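Local coordinates for protein 3-dehydroquinate dehydratase (Enterococcus faecalis, PDB 4PH6) that catalyses the cis-dehydration of 3-dehydroquinate to 3-dehydroshikimate through an imine intermediate, the third step of the chorismate pathway, as a homodimer, at residues Val176-Ala181 with Thr205-Gln210; Glu155-Arg160 with Leu185-Ala190; Pro19-Pro24 with Ala225-Ser230. All blocks are in the same frame, centred on the assembly; numbering follows the deposited sequence.

Contact 1: residues Val176-Ala181 with Thr205-Gln210; sequences VMPQDA and TMSMGQ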
loop_
_atom_site.group_PDB
_atom_site.type_symbol
_atom_site.label_atom_id
_atom_site.label_comp_id
_atom_site.label_asym_id
_atom_site.label_seq_id
_atom_site.Cartn_x
_atom_site.Cartn_y
_atom_site.Cartn_z
ATOM N N VAL A 176 -10.208 -9.109 -8.039
ATOM C CA VAL A 176 -10.753 -10.039 -7.065
ATOM C C VAL A 176 -11.272 -9.291 -5.849
ATOM O O VAL A 176 -10.863 -8.181 -5.578
ATOM C CB VAL A 176 -9.709 -11.062 -6.630
ATOM C CG1 VAL A 176 -9.236 -11.890 -7.841
ATOM C CG2 VAL A 176 -8.536 -10.365 -5.933
ATOM N N MET A 177 -12.194 -9.904 -5.126
ATOM C CA MET A 177 -12.789 -9.263 -3.971
ATOM C C MET A 177 -12.225 -9.863 -2.691
ATOM O O MET A 177 -12.433 -11.041 -2.419
ATOM C CB MET A 177 -14.308 -9.419 -3.996
ATOM C CG MET A 177 -15.007 -8.793 -2.793
ATOM S SD MET A 177 -14.859 -6.991 -2.805
ATOM C CE MET A 177 -16.151 -6.499 -3.949
ATOM N N PRO A 178 -11.498 -9.058 -1.901
ATOM C CA PRO A 178 -10.998 -9.539 -0.602
ATOM C C PRO A 178 -12.103 -9.691 0.425
ATOM O O PRO A 178 -13.053 -8.918 0.419
ATOM C CB PRO A 178 -10.037 -8.438 -0.170
ATOM C CG PRO A 178 -10.617 -7.204 -0.784
ATOM C CD PRO A 178 -11.082 -7.669 -2.158
ATOM N N GLN A 179 -11.972 -10.667 1.314
ATOM C CA GLN A 179 -12.868 -10.759 2.454
ATOM C C GLN A 179 -12.137 -10.432 3.769
ATOM O O GLN A 179 -12.777 -10.151 4.788
ATOM C CB GLN A 179 -13.506 -12.142 2.504
ATOM C CG GLN A 179 -14.506 -12.382 1.377
ATOM C CD GLN A 179 -15.009 -13.807 1.348
ATOM O OE1 GLN A 179 -14.226 -14.743 1.173
ATOM N NE2 GLN A 179 -16.317 -13.987 1.519
ATOM N N ASP A 180 -10.803 -10.460 3.734
ATOM C CA ASP A 180 -9.976 -10.009 4.854
ATOM C C ASP A 180 -8.618 -9.518 4.328
ATOM O O ASP A 180 -8.418 -9.465 3.108
ATOM C CB ASP A 180 -9.782 -11.122 5.892
ATOM C CG ASP A 180 -9.169 -12.390 5.302
ATOM O OD1 ASP A 180 -8.710 -12.387 4.139
ATOM O OD2 ASP A 180 -9.094 -13.390 6.034
ATOM N N ALA A 181 -7.683 -9.183 5.225
ATOM C CA ALA A 181 -6.401 -8.599 4.790
ATOM C C ALA A 181 -5.504 -9.615 4.079
ATOM O O ALA A 181 -4.717 -9.245 3.204
ATOM C CB ALA A 181 -5.658 -7.986 5.964
ATOM N N THR A 205 -3.908 -5.819 -12.220
ATOM C CA THR A 205 -4.590 -6.498 -11.129
ATOM C C THR A 205 -5.125 -5.515 -10.132
ATOM O O THR A 205 -4.626 -4.389 -10.015
ATOM C CB THR A 205 -3.671 -7.458 -10.372
ATOM O OG1 THR A 205 -2.726 -6.687 -9.624
ATOM C CG2 THR A 205 -2.932 -8.412 -11.347
ATOM N N MET A 206 -6.141 -5.941 -9.399
ATOM C CA MET A 206 -6.602 -5.146 -8.277
ATOM C C MET A 206 -7.409 -5.986 -7.312
ATOM O O MET A 206 -8.088 -6.943 -7.691
ATOM C CB MET A 206 -7.419 -3.939 -8.748
ATOM C CG MET A 206 -8.759 -4.272 -9.343
ATOM S SD MET A 206 -8.930 -3.498 -10.956
ATOM C CE MET A 206 -7.747 -4.478 -11.870
ATOM N N SER A 207 -7.260 -5.628 -6.047
ATOM C CA SER A 207 -8.058 -6.137 -4.959
ATOM C C SER A 207 -9.148 -5.102 -4.680
ATOM O O SER A 207 -8.848 -3.945 -4.370
ATOM C CB SER A 207 -7.165 -6.386 -3.741
ATOM O OG SER A 207 -7.904 -6.777 -2.607
ATOM N N MET A 208 -10.409 -5.504 -4.826
ATOM C CA MET A 208 -11.523 -4.552 -4.839
ATOM C C MET A 208 -11.979 -4.120 -3.438
ATOM O O MET A 208 -11.580 -4.696 -2.459
ATOM C CB MET A 208 -12.707 -5.145 -5.614
ATOM C CG MET A 208 -12.436 -5.294 -7.114
ATOM S SD MET A 208 -13.879 -5.775 -8.080
ATOM C CE MET A 208 -13.996 -7.518 -7.725
ATOM N N GLY A 209 -12.824 -3.098 -3.358
ATOM C CA GLY A 209 -13.338 -2.636 -2.082
ATOM C C GLY A 209 -12.364 -1.820 -1.243
ATOM O O GLY A 209 -11.256 -1.519 -1.665
ATOM N N GLN A 210 -12.792 -1.463 -0.041
ATOM C CA GLN A 210 -11.986 -0.652 0.867
ATOM C C GLN A 210 -10.741 -1.402 1.336
ATOM O O GLN A 210 -9.686 -0.798 1.520
ATOM C CB GLN A 210 -12.826 -0.212 2.075
ATOM C CG GLN A 210 -12.198 0.900 2.901
ATOM C CD GLN A 210 -12.070 2.184 2.115
ATOM O OE1 GLN A 210 -10.994 2.781 2.050
ATOM N NE2 GLN A 210 -13.169 2.622 1.515
#

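Contact 2: residues Glu155-Arg160 with Leu185-Ala190; sequences EEIVAR and LTLLSA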
loop_
_atom_site.group_PDB
_atom_site.type_symbol
_atom_site.label_atom_id
_atom_site.label_comp_id
_atom_site.label_asym_id
_atom_site.label_seq_id
_atom_site.Cartn_x
_atom_site.Cartn_y
_atom_site.Cartn_z
ATOM N N GLU A 155 -2.317 -19.243 -6.602
ATOM C CA GLU A 155 -1.988 -20.035 -7.773
ATOM C C GLU A 155 -3.055 -19.891 -8.851
ATOM O O GLU A 155 -2.747 -19.853 -10.037
ATOM C CB GLU A 155 -1.813 -21.514 -7.408
ATOM C CG GLU A 155 -0.634 -21.764 -6.479
ATOM C CD GLU A 155 -0.981 -21.488 -5.019
ATOM O OE1 GLU A 155 -2.052 -21.947 -4.570
ATOM O OE2 GLU A 155 -0.213 -20.778 -4.329
ATOM N N GLU A 156 -4.309 -19.809 -8.434
ATOM C CA GLU A 156 -5.408 -19.723 -9.383
ATOM C C GLU A 156 -5.437 -18.357 -10.068
ATOM O O GLU A 156 -5.708 -18.274 -11.258
ATOM C CB GLU A 156 -6.738 -20.028 -8.685
ATOM C CG GLU A 156 -7.975 -19.836 -9.542
ATOM C CD GLU A 156 -7.981 -20.696 -10.794
ATOM O OE1 GLU A 156 -8.650 -20.292 -11.771
ATOM O OE2 GLU A 156 -7.322 -21.767 -10.798
ATOM N N ILE A 157 -5.139 -17.298 -9.325
ATOM C CA ILE A 157 -5.009 -15.958 -9.902
ATOM C C ILE A 157 -3.878 -15.946 -10.935
ATOM O O ILE A 157 -4.031 -15.415 -12.040
ATOM C CB ILE A 157 -4.751 -14.898 -8.810
ATOM C CG1 ILE A 157 -5.875 -14.940 -7.763
ATOM C CG2 ILE A 157 -4.628 -13.497 -9.435
ATOM C CD1 ILE A 157 -5.707 -14.011 -6.570
ATOM N N VAL A 158 -2.749 -16.550 -10.571
ATOM C CA VAL A 158 -1.603 -16.651 -11.468
ATOM C C VAL A 158 -1.953 -17.501 -12.697
ATOM O O VAL A 158 -1.573 -17.168 -13.817
ATOM C CB VAL A 158 -0.367 -17.265 -10.736
ATOM C CG1 VAL A 158 0.725 -17.646 -11.716
ATOM C CG2 VAL A 158 0.171 -16.291 -9.681
ATOM N N ALA A 159 -2.674 -18.597 -12.484
ATOM C CA ALA A 159 -3.040 -19.475 -13.575
ATOM C C ALA A 159 -3.975 -18.758 -14.533
ATOM O O ALA A 159 -3.857 -18.916 -15.748
ATOM C CB ALA A 159 -3.690 -20.766 -13.050
ATOM N N ARG A 160 -4.896 -17.967 -13.988
ATOM C CA ARG A 160 -5.826 -17.237 -14.837
ATOM C C ARG A 160 -5.097 -16.170 -15.637
ATOM O O ARG A 160 -5.359 -16.000 -16.825
ATOM C CB ARG A 160 -6.956 -16.627 -14.016
ATOM C CG ARG A 160 -7.898 -17.678 -13.450
ATOM C CD ARG A 160 -9.097 -17.055 -12.783
ATOM N NE ARG A 160 -9.871 -18.041 -12.030
ATOM C CZ ARG A 160 -10.966 -17.756 -11.323
ATOM N NH1 ARG A 160 -11.428 -16.515 -11.270
ATOM N NH2 ARG A 160 -11.587 -18.716 -10.654
ATOM N N LEU A 185 -3.210 -9.590 0.385
ATOM C CA LEU A 185 -1.853 -10.063 0.207
ATOM C C LEU A 185 -1.802 -11.125 -0.894
ATOM O O LEU A 185 -0.884 -11.137 -1.709
ATOM C CB LEU A 185 -1.310 -10.615 1.523
ATOM C CG LEU A 185 -0.847 -9.539 2.508
ATOM C CD1 LEU A 185 -0.507 -10.156 3.877
ATOM C CD2 LEU A 185 0.350 -8.794 1.943
ATOM N N THR A 186 -2.795 -12.009 -0.902
ATOM C CA THR A 186 -2.885 -13.042 -1.916
ATOM C C THR A 186 -2.846 -12.414 -3.317
ATOM O O THR A 186 -2.000 -12.774 -4.147
ATOM C CB THR A 186 -4.169 -13.882 -1.741
ATOM O OG1 THR A 186 -4.135 -14.540 -0.464
ATOM C CG2 THR A 186 -4.294 -14.912 -2.858
ATOM N N LEU A 187 -3.733 -11.449 -3.545
ATOM C CA LEU A 187 -3.758 -10.690 -4.792
ATOM C C LEU A 187 -2.410 -10.006 -5.087
ATOM O O LEU A 187 -1.881 -10.132 -6.188
ATOM C CB LEU A 187 -4.889 -9.652 -4.750
ATOM C CG LEU A 187 -5.185 -8.851 -6.024
ATOM C CD1 LEU A 187 -4.322 -7.590 -6.101
ATOM C CD2 LEU A 187 -5.003 -9.713 -7.278
ATOM N N LEU A 188 -1.867 -9.267 -4.121
ATOM C CA LEU A 188 -0.598 -8.567 -4.336
ATOM C C LEU A 188 0.539 -9.539 -4.686
ATOM O O LEU A 188 1.308 -9.281 -5.603
ATOM C CB LEU A 188 -0.226 -7.729 -3.109
ATOM C CG LEU A 188 -1.142 -6.535 -2.836
ATOM C CD1 LEU A 188 -0.806 -5.849 -1.527
ATOM C CD2 LEU A 188 -1.049 -5.552 -3.987
ATOM N N SER A 189 0.626 -10.656 -3.969
ATOM C CA SER A 189 1.632 -11.695 -4.247
ATOM C C SER A 189 1.463 -12.374 -5.606
ATOM O O SER A 189 2.436 -12.641 -6.306
ATOM C CB SER A 189 1.596 -12.774 -3.169
ATOM O OG SER A 189 2.100 -12.278 -1.953
ATOM N N ALA A 190 0.216 -12.688 -5.939
ATOM C CA ALA A 190 -0.127 -13.253 -7.238
ATOM C C ALA A 190 0.351 -12.325 -8.350
ATOM O O ALA A 190 0.931 -12.765 -9.357
ATOM C CB ALA A 190 -1.629 -13.481 -7.337
#

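Contact 3: residues Pro19-Pro24 with Ala225-Ser230; sequences PKIVVP and ALTFGS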
loop_
_atom_site.group_PDB
_atom_site.type_symbol
_atom_site.label_atom_id
_atom_site.label_comp_id
_atom_site.label_asym_id
_atom_site.label_seq_id
_atom_site.Cartn_x
_atom_site.Cartn_y
_atom_site.Cartn_z
ATOM N N PRO A 19 2.146 3.324 -13.358
ATOM C CA PRO A 19 0.852 2.799 -13.798
ATOM C C PRO A 19 0.008 3.872 -14.465
ATOM O O PRO A 19 -0.158 4.964 -13.904
ATOM C CB PRO A 19 0.192 2.342 -12.491
ATOM C CG PRO A 19 1.319 2.081 -11.567
ATOM C CD PRO A 19 2.400 3.037 -11.930
ATOM N N LYS A 20 -0.543 3.555 -15.630
ATOM C CA LYS A 20 -1.333 4.529 -16.356
ATOM C C LYS A 20 -2.725 4.563 -15.764
ATOM O O LYS A 20 -3.240 3.536 -15.308
ATOM C CB LYS A 20 -1.360 4.200 -17.849
ATOM C CG LYS A 20 0.043 4.096 -18.457
ATOM C CD LYS A 20 0.857 5.361 -18.171
ATOM C CE LYS A 20 2.258 5.330 -18.796
ATOM N NZ LYS A 20 3.172 4.365 -18.139
ATOM N N ILE A 21 -3.323 5.747 -15.751
ATOM C CA ILE A 21 -4.600 5.926 -15.090
ATOM C C ILE A 21 -5.765 5.875 -16.065
ATOM O O ILE A 21 -5.751 6.531 -17.112
ATOM C CB ILE A 21 -4.649 7.248 -14.304
ATOM C CG1 ILE A 21 -3.462 7.333 -13.338
ATOM C CG2 ILE A 21 -5.947 7.375 -13.563
ATOM C CD1 ILE A 21 -3.524 8.517 -12.386
ATOM N N VAL A 22 -6.763 5.081 -15.679
ATOM C CA VAL A 22 -7.970 4.824 -16.443
ATOM C C VAL A 22 -9.186 5.377 -15.720
ATOM O O VAL A 22 -9.455 4.997 -14.580
ATOM C CB VAL A 22 -8.210 3.306 -16.651
ATOM C CG1 VAL A 22 -9.393 3.067 -17.593
ATOM C CG2 VAL A 22 -6.945 2.617 -17.151
ATOM N N VAL A 23 -9.937 6.248 -16.377
ATOM C CA VAL A 23 -11.199 6.692 -15.815
ATOM C C VAL A 23 -12.334 6.035 -16.592
ATOM O O VAL A 23 -12.331 6.038 -17.832
ATOM C CB VAL A 23 -11.339 8.249 -15.826
ATOM C CG1 VAL A 23 -11.218 8.823 -17.237
ATOM C CG2 VAL A 23 -12.659 8.676 -15.197
ATOM N N PRO A 24 -13.302 5.442 -15.860
ATOM C CA PRO A 24 -14.528 4.873 -16.436
ATOM C C PRO A 24 -15.652 5.902 -16.638
ATOM O O PRO A 24 -15.870 6.802 -15.827
ATOM C CB PRO A 24 -14.943 3.831 -15.399
ATOM C CG PRO A 24 -14.498 4.447 -14.098
ATOM C CD PRO A 24 -13.233 5.222 -14.402
ATOM N N ALA A 225 0.072 -2.685 -14.449
ATOM C CA ALA A 225 0.343 -1.582 -15.375
ATOM C C ALA A 225 -0.804 -0.574 -15.566
ATOM O O ALA A 225 -0.599 0.507 -16.133
ATOM C CB ALA A 225 0.756 -2.142 -16.711
ATOM N N LEU A 226 -1.999 -0.915 -15.102
ATOM C CA LEU A 226 -3.120 0.025 -15.150
ATOM C C LEU A 226 -3.848 0.094 -13.808
ATOM O O LEU A 226 -3.939 -0.895 -13.083
ATOM C CB LEU A 226 -4.110 -0.357 -16.257
ATOM C CG LEU A 226 -3.676 -0.269 -17.726
ATOM C CD1 LEU A 226 -4.821 -0.711 -18.617
ATOM C CD2 LEU A 226 -3.192 1.154 -18.110
ATOM N N THR A 227 -4.355 1.271 -13.478
ATOM C CA THR A 227 -5.157 1.433 -12.284
ATOM C C THR A 227 -6.383 2.278 -12.632
ATOM O O THR A 227 -6.320 3.179 -13.472
ATOM C CB THR A 227 -4.329 2.064 -11.120
ATOM O OG1 THR A 227 -5.147 2.201 -9.951
ATOM C CG2 THR A 227 -3.739 3.435 -11.515
ATOM N N PHE A 228 -7.510 1.966 -12.010
ATOM C CA PHE A 228 -8.776 2.586 -12.378
ATOM C C PHE A 228 -9.210 3.602 -11.328
ATOM O O PHE A 228 -9.208 3.315 -10.125
ATOM C CB PHE A 228 -9.846 1.505 -12.579
ATOM C CG PHE A 228 -9.734 0.769 -13.903
ATOM C CD1 PHE A 228 -8.602 0.021 -14.210
ATOM C CD2 PHE A 228 -10.769 0.812 -14.832
ATOM C CE1 PHE A 228 -8.500 -0.652 -15.415
ATOM C CE2 PHE A 228 -10.671 0.134 -16.037
ATOM C CZ PHE A 228 -9.537 -0.593 -16.325
ATOM N N GLY A 229 -9.552 4.799 -11.787
ATOM C CA GLY A 229 -9.933 5.879 -10.898
ATOM C C GLY A 229 -11.214 6.553 -11.332
ATOM O O GLY A 229 -11.401 6.853 -12.517
ATOM N N SER A 230 -12.100 6.801 -10.375
ATOM C CA SER A 230 -13.424 7.343 -10.673
ATOM C C SER A 230 -13.360 8.805 -11.121
ATOM O O SER A 230 -12.582 9.599 -10.585
ATOM C CB SER A 230 -14.326 7.214 -9.443
ATOM O OG SER A 230 -13.785 7.962 -8.374
HETATM O O HOH W 1 2.153 1.349 -17.384
#

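Contact 1: residues Val176-Ala181 with Thr205-Gln210
Met208 rests across the backbone of Val176 and Met177 where two neighbouring strands of the (beta/alpha)8 barrel, 171-176 and 203-207, reach their C-terminal ends. Its chain, extended through chi2 and turned at chi3 (-77°), carries CE to 3.8 Å from Val176 C and 4.0 Å from Met177 N, laying the methyl over this peptide unit. The Met177 side chain lies alongside, on the same side of that backbone. With CG anti to the backbone N and bends at chi2 and chi3, it brings SD to 4.0 Å from Met208 CB, and the two thioether chains cross at about a right angle.

Val176 supplies the parallel strand pairing. Its N donates to Met206 O (3.1 Å), and its O receives Met208 N (2.8 Å). The isopropyl group, on the same face of the sheet as Ser207, packs on Leu187 of helix 181-197, while the side chain of Met206 touches that of Lys173, the probable Schiff-base lysine.

The pairing stops at Pro178, which has no N-H to give. Its ring instead sets CD 3.0 Å from Met208 O, and CG lies 3.3 Å from Ser207 OG, a buried hydroxyl without a hydrogen-bonding partner in the model. Beyond the ring, Asp180 caps the start of the next helix through OD1 and the backbone N of Asp183. Two backbone bonds thus fix the register at the catalytic end of the barrel, and beyond them the two segments meet through sulfur and proline-ring contacts rather than through polar bonds to each other.

Contact 2: residues Glu155-Arg160 with Leu185-Ala190
The shortest polar bond here joins Arg160 NE to Glu156 OE1 at 2.6 Å, one turn apart on the helix whose intervening Ile157 and Val158 pack against Ala190. In this salt bridge Glu156 OE1 sits at the guanidinium edge, 11° out of its plane, and uses its anti lone pair. A second hydrogen bond, from Arg160 NH1 to Asn145 OD1, should further limit rotation of the group. The pair lies off the helix-helix interface, which contains no hydrogen bond; there the side chains meet through carbon atoms, apart from Val158 CG2 against the carbonyl oxygen of Ala190.

Ile157 and Ala190 form the centre of that interface. Both CB and CG2 of Ile157 lie 3.7 Å from the methyl of Ala190, and the latter branch also faces Leu187 CD2 at the looser separation of 4.4 Å. The other branch, with CG1 anti to the carbonyl carbon and chi2 extended at 176°, reaches along the partner helix until CD1 is 4.1 Å from Thr186 CG2. Thr186 presents its methyl to the isoleucine, while its OG1 bonds to Thr182 O one turn back. Val158 adds a second contact beside it: its CG2, anti to the carbonyl carbon, sits 3.6 Å from Ala190 O. The small alanine lets the backbones come near, with the CA atoms of Val158 and Ala190 separated by 5.6 Å; the axes of the two short segments approach to 9.1 Å at a crossing angle of -41°.

Helices 154-166 and 181-197 are consecutive in the outer layer of the barrel. Beneath them Ile157 leans on Ile174 of strand 171-176, and Leu187 reaches Thr205 of strand 203-207. Elsewhere on helix 181-197, Leu185 meets Phe222, and Leu188 and Ser189 meet Leu185, all of the second subunit.

Contact 3: residues Pro19-Pro24 with Ala225-Ser230
Strands 20-25 and 226-228 run parallel here and close the barrel between its first and eighth strands. Lys20 grips the later strand on both sides of Leu226: its N donates to Ala225 O (3.1 Å), and its O accepts Thr227 N. Val22 repeats the pattern around Phe228, giving its N to Thr227 O and receiving Gly229 N at its own O at 2.8 Å.

On the face shared with Phe228, Val22 CB stands over the centre of the aromatic ring. It lies 3.8 Å from the centroid of the Phe228 ring, only 3° off the normal, in a CH-pi contact, and Val22 CG1 reaches 3.6 Å from Phe228 CE2. The phenyl group, its CG anti to the carbonyl carbon (chi1 -77°), points the same way as the valine. On the same face, nearer the start of the strands, Leu226 CD2 packs 3.6 Å from Lys20 CB. A water links Lys20 NZ to Ala225 O, and the amine also bonds to Asn18 O and Arg13 O.

At Pro24, which lacks an N-H, CD sits 3.1 Å from Gly229 O and the backbone bonding ends. The seam therefore depends on four backbone hydrogen bonds for its register, while the CH-pi contact covers one face of a phenylalanine that touches Glu49, a predicted substrate-binding residue.

In the fold
All three contacts belong to one (beta/alpha)8 barrel, but to different layers of it. Contacts 1 and 3 join neighbouring parallel strands of the same sheet through backbone hydrogen bonds, and in each a proline ends the pairing; both are partly buried, and contact 1 lies farther from the chain's centre than contact 3. Contact 2 is a buried helix-helix interface in the outer layer, held by aliphatic packing without a hydrogen bond across it. It touches contact 1 directly, and contacts 1 and 2 both touch the second subunit. Contact 3 joins the first and last strands of the barrel, is nearest the chain's centre, buries the most surface and touches no other subunit.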